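Local coordinates for Alpha/beta hydrolase (Streptomyces albidoflavus, PDB 6KSU), which probably catalyses head-to-tail macrolactamization of non-ribosomal peptides, joining ends of opposite chirality, as a cyclase of the penicillin-binding-protein type, at residues A65-G70 and E229-R234; Q130-T135 and W308-M313; D263-A268 and S343-L348; P381-L386 and S426-D431. All blocks are in the same frame, centred on the assembly; numbering follows the deposited sequence.

Contact 1: A65-G70 and E229-R234; sequences ASVRTG and EGHALR. With SO4 (sulfate ion), chain C.
The His-231 ring swings beside its own backbone N (chi1 -58°), with its NE2 edge facing the loop 65-70. In Ser-66 the hydroxyl lies opposite the backbone N (chi1 173°), where it meets the carboxylate of Glu-229. The His-231 ring is reached at its edge. Val-67 N gives a hydrogen bond to NE2 of His-231 at 3.1 Å, and the donor lies close to the ring plane. The bond is bent, with an angle of 139° at the hydrogen. Ala-65 O and Ser-66 CA stand along the same edge. Beside them, CG2 of Val-67 touches CD2 of His-231 at 3.5 Å. The other ring nitrogen, ND1 of His-231, bonds to the backbone O of Asn-351. Donor on one side and acceptor on the other are consistent with a neutral ring. Glu-229 holds the loop at two points. Glu-229 N bonds to Ala-65 O at 2.9 Å. The extended side chain brings OE1 of Glu-229 to Ser-66 OG at 3.0 Å, a weak bond. The same OG of Ser-66 accepts from Thr-69 N at 3.3 Å, an ST motif that ties the turn to itself. Arg-68 turns to a sulfate, probably from the crystallisation liquor, with a weak bond from NH2 of Arg-68 to O2 of the sulfate at 2.8 Å. The loop 65-70 follows strand 56-63. Strand 231-232 pairs with strand 241-242, whose Glu-241 is touched by Val-67 and Arg-68. Asn-351, just beyond strand 344-350, links His-231 to the large sheet.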
loop_
_atom_site.group_PDB
_atom_site.type_symbol
_atom_site.label_atom_id
_atom_site.label_comp_id
_atom_site.label_asym_id
_atom_site.label_seq_id
_atom_site.Cartn_x
_atom_site.Cartn_y
_atom_site.Cartn_z
ATOM N N ALA A 65 -12.215 19.236 6.720
ATOM C CA ALA A 65 -11.534 18.939 5.465
ATOM C C ALA A 65 -10.297 19.800 5.307
ATOM O O ALA A 65 -9.282 19.356 4.747
ATOM C CB ALA A 65 -12.473 19.165 4.287
ATOM N N SER A 66 -10.372 21.041 5.786
ATOM C CA SER A 66 -9.251 21.964 5.802
ATOM C C SER A 66 -9.348 22.769 7.091
ATOM O O SER A 66 -10.448 23.104 7.544
ATOM C CB SER A 66 -9.265 22.876 4.554
ATOM O OG SER A 66 -8.277 23.897 4.610
ATOM N N VAL A 67 -8.209 23.008 7.729
ATOM C CA VAL A 67 -8.261 23.883 8.890
ATOM C C VAL A 67 -8.329 25.328 8.438
ATOM O O VAL A 67 -9.037 26.129 9.053
ATOM C CB VAL A 67 -7.068 23.642 9.829
ATOM C CG1 VAL A 67 -6.962 24.779 10.848
ATOM C CG2 VAL A 67 -7.264 22.343 10.563
ATOM N N ARG A 68 -7.610 25.660 7.356
ATOM C CA ARG A 68 -7.641 26.996 6.771
ATOM C C ARG A 68 -9.067 27.412 6.454
ATOM O O ARG A 68 -9.609 28.350 7.053
ATOM C CB ARG A 68 -6.798 27.028 5.502
ATOM C CG ARG A 68 -5.468 26.391 5.607
ATOM C CD ARG A 68 -4.681 26.679 4.342
ATOM N NE ARG A 68 -3.262 26.876 4.617
ATOM C CZ ARG A 68 -2.314 26.898 3.686
ATOM N NH1 ARG A 68 -2.639 26.726 2.415
ATOM N NH2 ARG A 68 -1.043 27.097 4.025
ATOM N N THR A 69 -9.683 26.729 5.488
ATOM C CA THR A 69 -11.131 26.751 5.300
ATOM C C THR A 69 -11.742 26.360 6.634
ATOM O O THR A 69 -11.062 25.767 7.465
ATOM C CB THR A 69 -11.550 25.754 4.199
ATOM O OG1 THR A 69 -10.767 25.963 3.017
ATOM C CG2 THR A 69 -12.991 25.906 3.849
ATOM N N GLY A 70 -12.993 26.645 6.882
ATOM C CA GLY A 70 -13.456 25.863 8.002
ATOM C C GLY A 70 -14.150 24.577 7.622
ATOM O O GLY A 70 -14.815 23.981 8.476
ATOM N N GLU A 229 -7.538 18.340 2.675
ATOM C CA GLU A 229 -6.119 18.633 2.738
ATOM C C GLU A 229 -5.459 17.869 3.885
ATOM O O GLU A 229 -6.118 17.399 4.826
ATOM C CB GLU A 229 -5.892 20.134 2.913
ATOM C CG GLU A 229 -7.019 20.996 2.380
ATOM C CD GLU A 229 -6.554 22.401 2.062
ATOM O OE1 GLU A 229 -7.409 23.290 1.848
ATOM O OE2 GLU A 229 -5.325 22.612 2.019
ATOM N N GLY A 230 -4.128 17.722 3.768
ATOM C CA GLY A 230 -3.333 17.100 4.810
ATOM C C GLY A 230 -2.836 18.096 5.869
ATOM O O GLY A 230 -2.715 19.299 5.629
ATOM N N HIS A 231 -2.538 17.562 7.053
ATOM C CA HIS A 231 -2.271 18.356 8.237
ATOM C C HIS A 231 -1.213 17.659 9.076
ATOM O O HIS A 231 -1.089 16.434 9.049
ATOM C CB HIS A 231 -3.543 18.580 9.085
ATOM C CG HIS A 231 -4.668 19.254 8.346
ATOM N ND1 HIS A 231 -5.391 18.632 7.346
ATOM C CD2 HIS A 231 -5.192 20.499 8.464
ATOM C CE1 HIS A 231 -6.311 19.463 6.884
ATOM N NE2 HIS A 231 -6.213 20.602 7.548
ATOM N N ALA A 232 -0.439 18.461 9.809
ATOM C CA ALA A 232 0.593 17.964 10.711
ATOM C C ALA A 232 0.839 18.993 11.805
ATOM O O ALA A 232 0.855 20.196 11.538
ATOM C CB ALA A 232 1.908 17.686 9.980
ATOM N N LEU A 233 1.042 18.514 13.026
ATOM C CA LEU A 233 1.370 19.409 14.133
ATOM C C LEU A 233 2.736 20.046 13.923
ATOM O O LEU A 233 3.730 19.355 13.696
ATOM C CB LEU A 233 1.345 18.655 15.458
ATOM C CG LEU A 233 0.275 19.136 16.425
ATOM C CD1 LEU A 233 0.396 18.405 17.743
ATOM C CD2 LEU A 233 0.376 20.654 16.614
ATOM N N ARG A 234 2.780 21.362 13.970
ATOM C CA ARG A 234 4.037 22.084 13.934
ATOM C C ARG A 234 4.506 22.426 15.346
ATOM O O ARG A 234 3.709 22.520 16.280
ATOM C CB ARG A 234 3.897 23.349 13.099
ATOM C CG ARG A 234 3.937 23.051 11.628
ATOM C CD ARG A 234 3.975 24.337 10.870
ATOM N NE ARG A 234 2.912 25.213 11.338
ATOM C CZ ARG A 234 1.900 25.601 10.580
ATOM N NH1 ARG A 234 1.831 25.195 9.322
ATOM N NH2 ARG A 234 0.965 26.394 11.076
HETATM S S SO4 C . -1.167 28.483 6.965
HETATM O O1 SO4 C . -0.978 28.662 8.403
HETATM O O2 SO4 C . 0.132 28.237 6.347
HETATM O O3 SO4 C . -1.772 29.683 6.378
HETATM O O4 SO4 C . -2.057 27.350 6.730
#

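Contact 2: Q130-T135 and W308-M313; sequences QLLSHT and WGLGLM
Leu-132 is the first residue of 130-135 to meet 308-313. Its CB lies 3.7 Å from CD2 of Leu-310, and CB of Leu-310 packs nearby. The two side chains are buried and run at a slant to each other. Leu-132 O accepts a long, weak hydrogen bond from Gly-311 N at 3.4 Å. The same oxygen also bonds to the hydroxyl of Tyr-179. Ser-133 follows, and its CA makes a CA-H...O contact of 3.3 Å with Gly-309 O. Here helix 128-132 ends in a Schellman motif. His-134 has positive phi (62°), His-134 N bonds back to Leu-131 O, and Thr-135 N bonds to Gln-130 O. The turn carries the His-134 side chain toward the probable active site of the beta-lactamase-like domain, where Ser-83 and Lys-86 fit an SxxK motif and Tyr-174 probably supplies the second hydroxyl, as in penicillin-binding proteins. The His-134 ring stacks with Tyr-174, while the indole of Trp-308 touches residues of that pattern. With chi1 at -59°, the imidazole presents its CD2 edge to one face of Trp-308. CD2 of His-134 is 3.7 Å from NE1 of Trp-308. The planes stand at 88°, a T-shaped pair. Met-313 CB lies over the opposite face of the indole. A water in the plane of the His-134 ring joins the two side chains. It accepts from NE1 of Trp-308 at 3.0 Å and lies 3.0 Å from NE2 of His-134.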
loop_
_atom_site.group_PDB
_atom_site.type_symbol
_atom_site.label_atom_id
_atom_site.label_comp_id
_atom_site.label_asym_id
_atom_site.label_seq_id
_atom_site.Cartn_x
_atom_site.Cartn_y
_atom_site.Cartn_z
ATOM N N GLN A 130 3.248 -10.951 -11.741
ATOM C CA GLN A 130 4.328 -10.575 -10.840
ATOM C C GLN A 130 4.248 -9.112 -10.443
ATOM O O GLN A 130 4.607 -8.764 -9.318
ATOM C CB GLN A 130 5.684 -10.855 -11.488
ATOM C CG GLN A 130 5.931 -12.328 -11.805
ATOM C CD GLN A 130 7.087 -12.524 -12.770
ATOM O OE1 GLN A 130 7.433 -11.622 -13.528
ATOM N NE2 GLN A 130 7.681 -13.714 -12.756
ATOM N N LEU A 131 3.850 -8.237 -11.372
ATOM C CA LEU A 131 3.707 -6.828 -11.028
ATOM C C LEU A 131 2.667 -6.649 -9.925
ATOM O O LEU A 131 2.950 -6.045 -8.884
ATOM C CB LEU A 131 3.344 -6.005 -12.264
ATOM C CG LEU A 131 4.405 -5.842 -13.365
ATOM C CD1 LEU A 131 3.791 -5.037 -14.498
ATOM C CD2 LEU A 131 5.639 -5.157 -12.871
ATOM N N LEU A 132 1.492 -7.248 -10.104
ATOM C CA LEU A 132 0.422 -7.143 -9.113
ATOM C C LEU A 132 0.897 -7.523 -7.717
ATOM O O LEU A 132 0.441 -6.946 -6.714
ATOM C CB LEU A 132 -0.756 -8.053 -9.511
ATOM C CG LEU A 132 -1.919 -7.551 -10.395
ATOM C CD1 LEU A 132 -2.625 -6.318 -9.826
ATOM C CD2 LEU A 132 -1.527 -7.257 -11.793
ATOM N N SER A 133 1.814 -8.485 -7.638
ATOM C CA SER A 133 2.197 -9.121 -6.391
ATOM C C SER A 133 3.521 -8.604 -5.870
ATOM O O SER A 133 4.009 -9.098 -4.849
ATOM C CB SER A 133 2.256 -10.646 -6.578
ATOM O OG SER A 133 3.164 -11.012 -7.605
ATOM N N HIS A 134 4.113 -7.633 -6.562
ATOM C CA HIS A 134 5.410 -7.077 -6.190
ATOM C C HIS A 134 6.507 -8.143 -6.238
ATOM O O HIS A 134 7.449 -8.136 -5.441
ATOM C CB HIS A 134 5.359 -6.403 -4.813
ATOM C CG HIS A 134 4.368 -5.282 -4.727
ATOM N ND1 HIS A 134 4.631 -4.015 -5.210
ATOM C CD2 HIS A 134 3.110 -5.240 -4.230
ATOM C CE1 HIS A 134 3.577 -3.246 -5.020
ATOM N NE2 HIS A 134 2.643 -3.963 -4.418
ATOM N N THR A 135 6.410 -9.081 -7.169
ATOM C CA THR A 135 7.432 -10.109 -7.287
ATOM C C THR A 135 8.139 -10.019 -8.627
ATOM O O THR A 135 8.622 -11.023 -9.142
ATOM C CB THR A 135 6.836 -11.504 -7.102
ATOM O OG1 THR A 135 5.716 -11.659 -7.972
ATOM C CG2 THR A 135 6.410 -11.741 -5.669
ATOM N N TRP A 308 1.108 -11.607 0.189
ATOM C CA TRP A 308 0.595 -10.657 -0.789
ATOM C C TRP A 308 -0.024 -11.417 -1.947
ATOM O O TRP A 308 0.519 -12.431 -2.405
ATOM C CB TRP A 308 1.679 -9.727 -1.322
ATOM C CG TRP A 308 1.197 -8.324 -1.502
ATOM C CD1 TRP A 308 0.500 -7.818 -2.560
ATOM C CD2 TRP A 308 1.377 -7.233 -0.581
ATOM N NE1 TRP A 308 0.232 -6.478 -2.352
ATOM C CE2 TRP A 308 0.765 -6.100 -1.148
ATOM C CE3 TRP A 308 2.020 -7.108 0.657
ATOM C CZ2 TRP A 308 0.778 -4.860 -0.526
ATOM C CZ3 TRP A 308 2.023 -5.881 1.280
ATOM C CH2 TRP A 308 1.400 -4.771 0.692
ATOM N N GLY A 309 -1.143 -10.910 -2.427
ATOM C CA GLY A 309 -1.802 -11.488 -3.581
ATOM C C GLY A 309 -1.720 -10.546 -4.763
ATOM O O GLY A 309 -0.662 -9.987 -5.042
ATOM N N LEU A 310 -2.821 -10.345 -5.472
ATOM C CA LEU A 310 -2.850 -9.387 -6.575
ATOM C C LEU A 310 -3.549 -8.129 -6.060
ATOM O O LEU A 310 -4.768 -8.022 -6.091
ATOM C CB LEU A 310 -3.548 -9.981 -7.791
ATOM C CG LEU A 310 -3.136 -11.417 -8.145
ATOM C CD1 LEU A 310 -3.929 -11.946 -9.354
ATOM C CD2 LEU A 310 -1.635 -11.508 -8.405
ATOM N N GLY A 311 -2.763 -7.180 -5.561
ATOM C CA GLY A 311 -3.293 -5.921 -5.083
ATOM C C GLY A 311 -3.897 -5.951 -3.698
ATOM O O GLY A 311 -4.435 -4.931 -3.261
ATOM N N LEU A 312 -3.860 -7.088 -3.014
ATOM C CA LEU A 312 -4.211 -7.195 -1.606
ATOM C C LEU A 312 -3.069 -7.862 -0.848
ATOM O O LEU A 312 -2.436 -8.789 -1.359
ATOM C CB LEU A 312 -5.475 -8.001 -1.418
ATOM C CG LEU A 312 -6.798 -7.366 -1.867
ATOM C CD1 LEU A 312 -7.776 -8.472 -2.194
ATOM C CD2 LEU A 312 -7.359 -6.431 -0.786
ATOM N N MET A 313 -2.813 -7.392 0.367
ATOM C CA MET A 313 -1.971 -8.085 1.331
ATOM C C MET A 313 -2.842 -8.851 2.331
ATOM O O MET A 313 -4.036 -8.580 2.480
ATOM C CB MET A 313 -1.062 -7.093 2.084
ATOM C CG MET A 313 -1.762 -6.339 3.237
ATOM S SD MET A 313 -0.809 -4.939 3.855
ATOM C CE MET A 313 -1.941 -4.182 5.009
HETATM O O HOH W 1 -0.281 -3.933 -3.881
#

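Contact 3: D263-A268 and S343-L348; sequences DLVTAA and SLALAL
Helix-on-sheet packing in the beta-lactamase-like domain brings these segments together. Helix 261-268 lies against one face of the seven-stranded antiparallel sheet, on strand 344-350. Over the short segments the helix and strand run nearly antiparallel, at 153°, and their axes approach to 7.4 Å. Ala-345 and Ala-347 point their CB atoms at the helix. Ala-347 CB fits between two helix residues, 3.8 Å from CB of Leu-264 and 3.8 Å from CG2 of Val-265. One turn on, Ala-268 CB meets Ala-345 CB at 3.8 Å. Val-265 sits between the two alanines. With CG1 of Val-265 opposite the backbone N (chi1 170°), CG2 of Val-265 is directed at the strand, 3.8 Å from Ala-347 N, while CG1 lies 4.2 Å from Ala-345 CB. Leu-346 and Leu-348 point away from the helix, and their side chains touch Trp-359 of helix 355-365. Leu-264 continues the buried layer to Leu-88 of helix 85-98. Methyl and methylene groups carry most of the interface, with CG2 of Val-265 also resting on the strand backbone. The strand bonds within the sheet, Ala-345 with Tyr-52 and Leu-346 with Arg-337. Cohesion between helix and strand therefore rests on close-fitting apolar surfaces, with the small alanines allowing the near approach.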
loop_
_atom_site.group_PDB
_atom_site.type_symbol
_atom_site.label_atom_id
_atom_site.label_comp_id
_atom_site.label_asym_id
_atom_site.label_seq_id
_atom_site.Cartn_x
_atom_site.Cartn_y
_atom_site.Cartn_z
ATOM N N ASP A 263 -16.295 4.921 -0.578
ATOM C CA ASP A 263 -15.849 4.451 -1.893
ATOM C C ASP A 263 -15.025 3.160 -1.776
ATOM O O ASP A 263 -15.245 2.202 -2.526
ATOM C CB ASP A 263 -15.034 5.552 -2.613
ATOM C CG ASP A 263 -15.866 6.797 -2.951
ATOM O OD1 ASP A 263 -17.120 6.700 -2.966
ATOM O OD2 ASP A 263 -15.279 7.880 -3.209
ATOM N N LEU A 264 -14.078 3.116 -0.821
ATOM C CA LEU A 264 -13.213 1.951 -0.678
ATOM C C LEU A 264 -13.994 0.732 -0.228
ATOM O O LEU A 264 -13.702 -0.393 -0.660
ATOM C CB LEU A 264 -12.086 2.222 0.319
ATOM C CG LEU A 264 -10.970 3.198 -0.038
ATOM C CD1 LEU A 264 -10.008 3.317 1.154
ATOM C CD2 LEU A 264 -10.202 2.757 -1.278
ATOM N N VAL A 265 -14.954 0.923 0.677
ATOM C CA VAL A 265 -15.815 -0.190 1.081
ATOM C C VAL A 265 -16.634 -0.681 -0.115
ATOM O O VAL A 265 -16.808 -1.888 -0.319
ATOM C CB VAL A 265 -16.707 0.235 2.266
ATOM C CG1 VAL A 265 -17.772 -0.801 2.563
ATOM C CG2 VAL A 265 -15.848 0.482 3.517
ATOM N N THR A 266 -17.100 0.244 -0.952
ATOM C CA THR A 266 -17.885 -0.153 -2.114
ATOM C C THR A 266 -17.059 -1.027 -3.048
ATOM O O THR A 266 -17.511 -2.090 -3.480
ATOM C CB THR A 266 -18.397 1.095 -2.827
ATOM O OG1 THR A 266 -19.241 1.848 -1.925
ATOM C CG2 THR A 266 -19.150 0.726 -4.108
ATOM N N ALA A 267 -15.814 -0.615 -3.335
ATOM C CA ALA A 267 -14.932 -1.411 -4.189
ATOM C C ALA A 267 -14.608 -2.771 -3.575
ATOM O O ALA A 267 -14.276 -3.712 -4.296
ATOM C CB ALA A 267 -13.641 -0.641 -4.478
ATOM N N ALA A 268 -14.699 -2.894 -2.255
ATOM C CA ALA A 268 -14.518 -4.176 -1.587
ATOM C C ALA A 268 -15.746 -5.074 -1.682
ATOM O O ALA A 268 -15.626 -6.284 -1.448
ATOM C CB ALA A 268 -14.161 -3.949 -0.111
ATOM N N SER A 343 -18.105 -11.391 5.291
ATOM C CA SER A 343 -18.720 -10.314 4.514
ATOM C C SER A 343 -18.557 -8.975 5.230
ATOM O O SER A 343 -19.527 -8.241 5.475
ATOM C CB SER A 343 -20.191 -10.614 4.224
ATOM O OG SER A 343 -20.338 -11.810 3.479
ATOM N N LEU A 344 -17.306 -8.669 5.594
ATOM C CA LEU A 344 -17.011 -7.480 6.376
ATOM C C LEU A 344 -15.920 -6.670 5.688
ATOM O O LEU A 344 -14.877 -7.216 5.309
ATOM C CB LEU A 344 -16.594 -7.867 7.790
ATOM C CG LEU A 344 -16.449 -6.805 8.874
ATOM C CD1 LEU A 344 -16.251 -7.573 10.148
ATOM C CD2 LEU A 344 -15.319 -5.777 8.689
ATOM N N ALA A 345 -16.157 -5.368 5.549
ATOM C CA ALA A 345 -15.173 -4.440 5.017
ATOM C C ALA A 345 -15.261 -3.135 5.789
ATOM O O ALA A 345 -16.354 -2.677 6.137
ATOM C CB ALA A 345 -15.384 -4.179 3.527
ATOM N N LEU A 346 -14.103 -2.547 6.058
ATOM C CA LEU A 346 -14.044 -1.274 6.748
ATOM C C LEU A 346 -12.865 -0.488 6.205
ATOM O O LEU A 346 -11.817 -1.050 5.869
ATOM C CB LEU A 346 -13.929 -1.438 8.265
ATOM C CG LEU A 346 -12.731 -2.064 8.985
ATOM C CD1 LEU A 346 -11.617 -1.114 9.121
ATOM C CD2 LEU A 346 -13.180 -2.406 10.377
ATOM N N ALA A 347 -13.053 0.803 6.094
ATOM C CA ALA A 347 -12.062 1.688 5.523
ATOM C C ALA A 347 -11.972 2.896 6.419
ATOM O O ALA A 347 -12.975 3.319 7.000
ATOM C CB ALA A 347 -12.418 2.117 4.105
ATOM N N LEU A 348 -10.763 3.428 6.551
ATOM C CA LEU A 348 -10.538 4.610 7.364
ATOM C C LEU A 348 -9.750 5.591 6.521
ATOM O O LEU A 348 -8.739 5.205 5.917
ATOM C CB LEU A 348 -9.780 4.251 8.652
ATOM C CG LEU A 348 -9.360 5.393 9.560
ATOM C CD1 LEU A 348 -10.566 5.995 10.201
ATOM C CD2 LEU A 348 -8.337 4.940 10.591
#

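Contact 4: P381-L386 and S426-D431; sequences PDSAPL and SLHEDD
His-428 and Pro-381 make the main ring contact. CB of Pro-381 lies over one face of the imidazole, 3.8 Å from its centroid and 24° off the normal, a CH-pi contact. Pro-385 CA lies over the opposite face. The ring is thus held between the two prolines, and Ser-383 O meets its edge, 3.2 Å from CD2 of His-428. The chi1 of His-428 (-81°) turns the ring back to the loop although its CB bond points away. Backbone bonding centres on Leu-427. Leu-386 N gives a nearly straight hydrogen bond to Leu-427 O at 2.6 Å, with 165° at the hydrogen. Pro-385 CA adds a CA-H...O contact to the same oxygen of Leu-427 at 3.2 Å. A water completes the pairing, donating to Leu-386 O at 2.9 Å and accepting from Leu-427 N at 2.7 Å. Apolar contacts are looser. CD2 of Leu-386 touches the Glu-429 CG methylene at 4.0 Å, and the two side chains cross almost at right angles. The loop 381-386 here runs beside the end of strand 420-427, at its hairpin turn into strand 432-437. Both strands belong to a closed eight-stranded antiparallel barrel with neighbouring strands in sequence order, an up-and-down arrangement consistent with a lipocalin-like C-terminal domain.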
loop_
_atom_site.group_PDB
_atom_site.type_symbol
_atom_site.label_atom_id
_atom_site.label_comp_id
_atom_site.label_asym_id
_atom_site.label_seq_id
_atom_site.Cartn_x
_atom_site.Cartn_y
_atom_site.Cartn_z
ATOM N N PRO A 381 13.316 -12.013 17.625
ATOM C CA PRO A 381 14.126 -13.245 17.614
ATOM C C PRO A 381 14.279 -13.844 19.006
ATOM O O PRO A 381 14.601 -13.138 19.967
ATOM C CB PRO A 381 15.478 -12.775 17.061
ATOM C CG PRO A 381 15.224 -11.413 16.481
ATOM C CD PRO A 381 14.106 -10.824 17.269
ATOM N N ASP A 382 14.061 -15.163 19.100
ATOM C CA ASP A 382 14.233 -15.872 20.368
ATOM C C ASP A 382 15.698 -15.943 20.765
ATOM O O ASP A 382 16.045 -15.766 21.938
ATOM C CB ASP A 382 13.700 -17.307 20.275
ATOM C CG ASP A 382 12.312 -17.396 19.688
ATOM O OD1 ASP A 382 11.772 -18.524 19.657
ATOM O OD2 ASP A 382 11.765 -16.364 19.253
ATOM N N SER A 383 16.564 -16.204 19.792
ATOM C CA SER A 383 17.914 -16.689 20.003
ATOM C C SER A 383 18.880 -15.548 20.307
ATOM O O SER A 383 18.562 -14.363 20.173
ATOM C CB SER A 383 18.384 -17.447 18.768
ATOM O OG SER A 383 18.407 -16.579 17.645
ATOM N N ALA A 384 20.086 -15.937 20.721
ATOM C CA ALA A 384 21.207 -15.050 20.954
ATOM C C ALA A 384 21.837 -14.644 19.624
ATOM O O ALA A 384 21.724 -15.370 18.636
ATOM C CB ALA A 384 22.245 -15.739 21.833
ATOM N N PRO A 385 22.487 -13.484 19.569
ATOM C CA PRO A 385 23.104 -13.045 18.312
ATOM C C PRO A 385 24.140 -14.045 17.825
ATOM O O PRO A 385 24.906 -14.602 18.611
ATOM C CB PRO A 385 23.760 -11.711 18.679
ATOM C CG PRO A 385 23.085 -11.270 19.924
ATOM C CD PRO A 385 22.686 -12.509 20.651
ATOM N N LEU A 386 24.159 -14.269 16.514
ATOM C CA LEU A 386 25.159 -15.145 15.937
ATOM C C LEU A 386 26.511 -14.441 15.862
ATOM O O LEU A 386 26.623 -13.219 16.006
ATOM C CB LEU A 386 24.755 -15.602 14.538
ATOM C CG LEU A 386 23.342 -16.127 14.350
ATOM C CD1 LEU A 386 23.039 -16.225 12.872
ATOM C CD2 LEU A 386 23.183 -17.457 15.060
ATOM N N SER A 426 22.861 -6.876 14.683
ATOM C CA SER A 426 22.854 -8.180 15.328
ATOM C C SER A 426 22.304 -9.200 14.353
ATOM O O SER A 426 21.193 -9.027 13.834
ATOM C CB SER A 426 22.007 -8.192 16.595
ATOM O OG SER A 426 22.611 -7.435 17.597
ATOM N N LEU A 427 23.083 -10.250 14.101
ATOM C CA LEU A 427 22.661 -11.347 13.239
ATOM C C LEU A 427 22.013 -12.429 14.087
ATOM O O LEU A 427 22.537 -12.786 15.149
ATOM C CB LEU A 427 23.853 -11.917 12.478
ATOM C CG LEU A 427 24.455 -11.029 11.389
ATOM C CD1 LEU A 427 25.452 -11.809 10.583
ATOM C CD2 LEU A 427 23.357 -10.458 10.492
ATOM N N HIS A 428 20.875 -12.944 13.623
ATOM C CA HIS A 428 20.072 -13.899 14.379
ATOM C C HIS A 428 19.762 -15.104 13.503
ATOM O O HIS A 428 20.088 -15.134 12.313
ATOM C CB HIS A 428 18.775 -13.254 14.890
ATOM C CG HIS A 428 18.965 -12.443 16.130
ATOM N ND1 HIS A 428 19.144 -11.076 16.103
ATOM C CD2 HIS A 428 19.047 -12.806 17.431
ATOM C CE1 HIS A 428 19.304 -10.629 17.335
ATOM N NE2 HIS A 428 19.262 -11.661 18.159
ATOM N N GLU A 429 19.106 -16.095 14.101
ATOM C CA GLU A 429 18.784 -17.324 13.389
ATOM C C GLU A 429 17.687 -17.079 12.356
ATOM O O GLU A 429 16.974 -16.070 12.390
ATOM C CB GLU A 429 18.366 -18.416 14.375
ATOM C CG GLU A 429 19.575 -19.106 15.047
ATOM C CD GLU A 429 19.187 -20.220 16.013
ATOM O OE1 GLU A 429 18.588 -21.224 15.563
ATOM O OE2 GLU A 429 19.498 -20.102 17.220
ATOM N N ASP A 430 17.566 -18.022 11.421
ATOM C CA ASP A 430 16.643 -17.919 10.291
ATOM C C ASP A 430 16.963 -16.714 9.404
ATOM O O ASP A 430 16.082 -16.193 8.703
ATOM C CB ASP A 430 15.182 -17.874 10.755
ATOM C CG ASP A 430 14.763 -19.141 11.490
ATOM O OD1 ASP A 430 15.169 -20.251 11.064
ATOM O OD2 ASP A 430 14.031 -19.023 12.503
ATOM N N ASP A 431 18.229 -16.281 9.420
ATOM C CA ASP A 431 18.721 -15.145 8.636
ATOM C C ASP A 431 18.035 -13.833 9.034
ATOM O O ASP A 431 17.966 -12.894 8.241
ATOM C CB ASP A 431 18.569 -15.386 7.119
ATOM C CG ASP A 431 19.699 -16.259 6.515
ATOM O OD1 ASP A 431 19.480 -16.841 5.428
ATOM O OD2 ASP A 431 20.797 -16.368 7.105
HETATM O O HOH W 2 25.501 -10.615 15.347
#

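In the fold
Contacts 1, 2 and 3 belong to the beta-lactamase-like domain, and contact 4 lies at the C-terminal barrel, where the loop leading into it packs on a strand end. Contact 2 adjoins the probable active site, since Trp-308 touches the SxxK-type residues. Contact 3 is its nearer neighbour, with centres 19 Å apart and nearest atoms about 7 Å apart. Helix 85-98 joins them, touched by Leu-132 and by Leu-264. Contact 1 lies beyond the end of strand 344-350, where Asn-351 bonds to His-231; its centre is 25 Å from that of contact 3 and 34 Å from that of contact 2. Its sulfate is therefore remote from the probable catalytic centre. Contact 4 is 29 Å from contact 2, centre to centre.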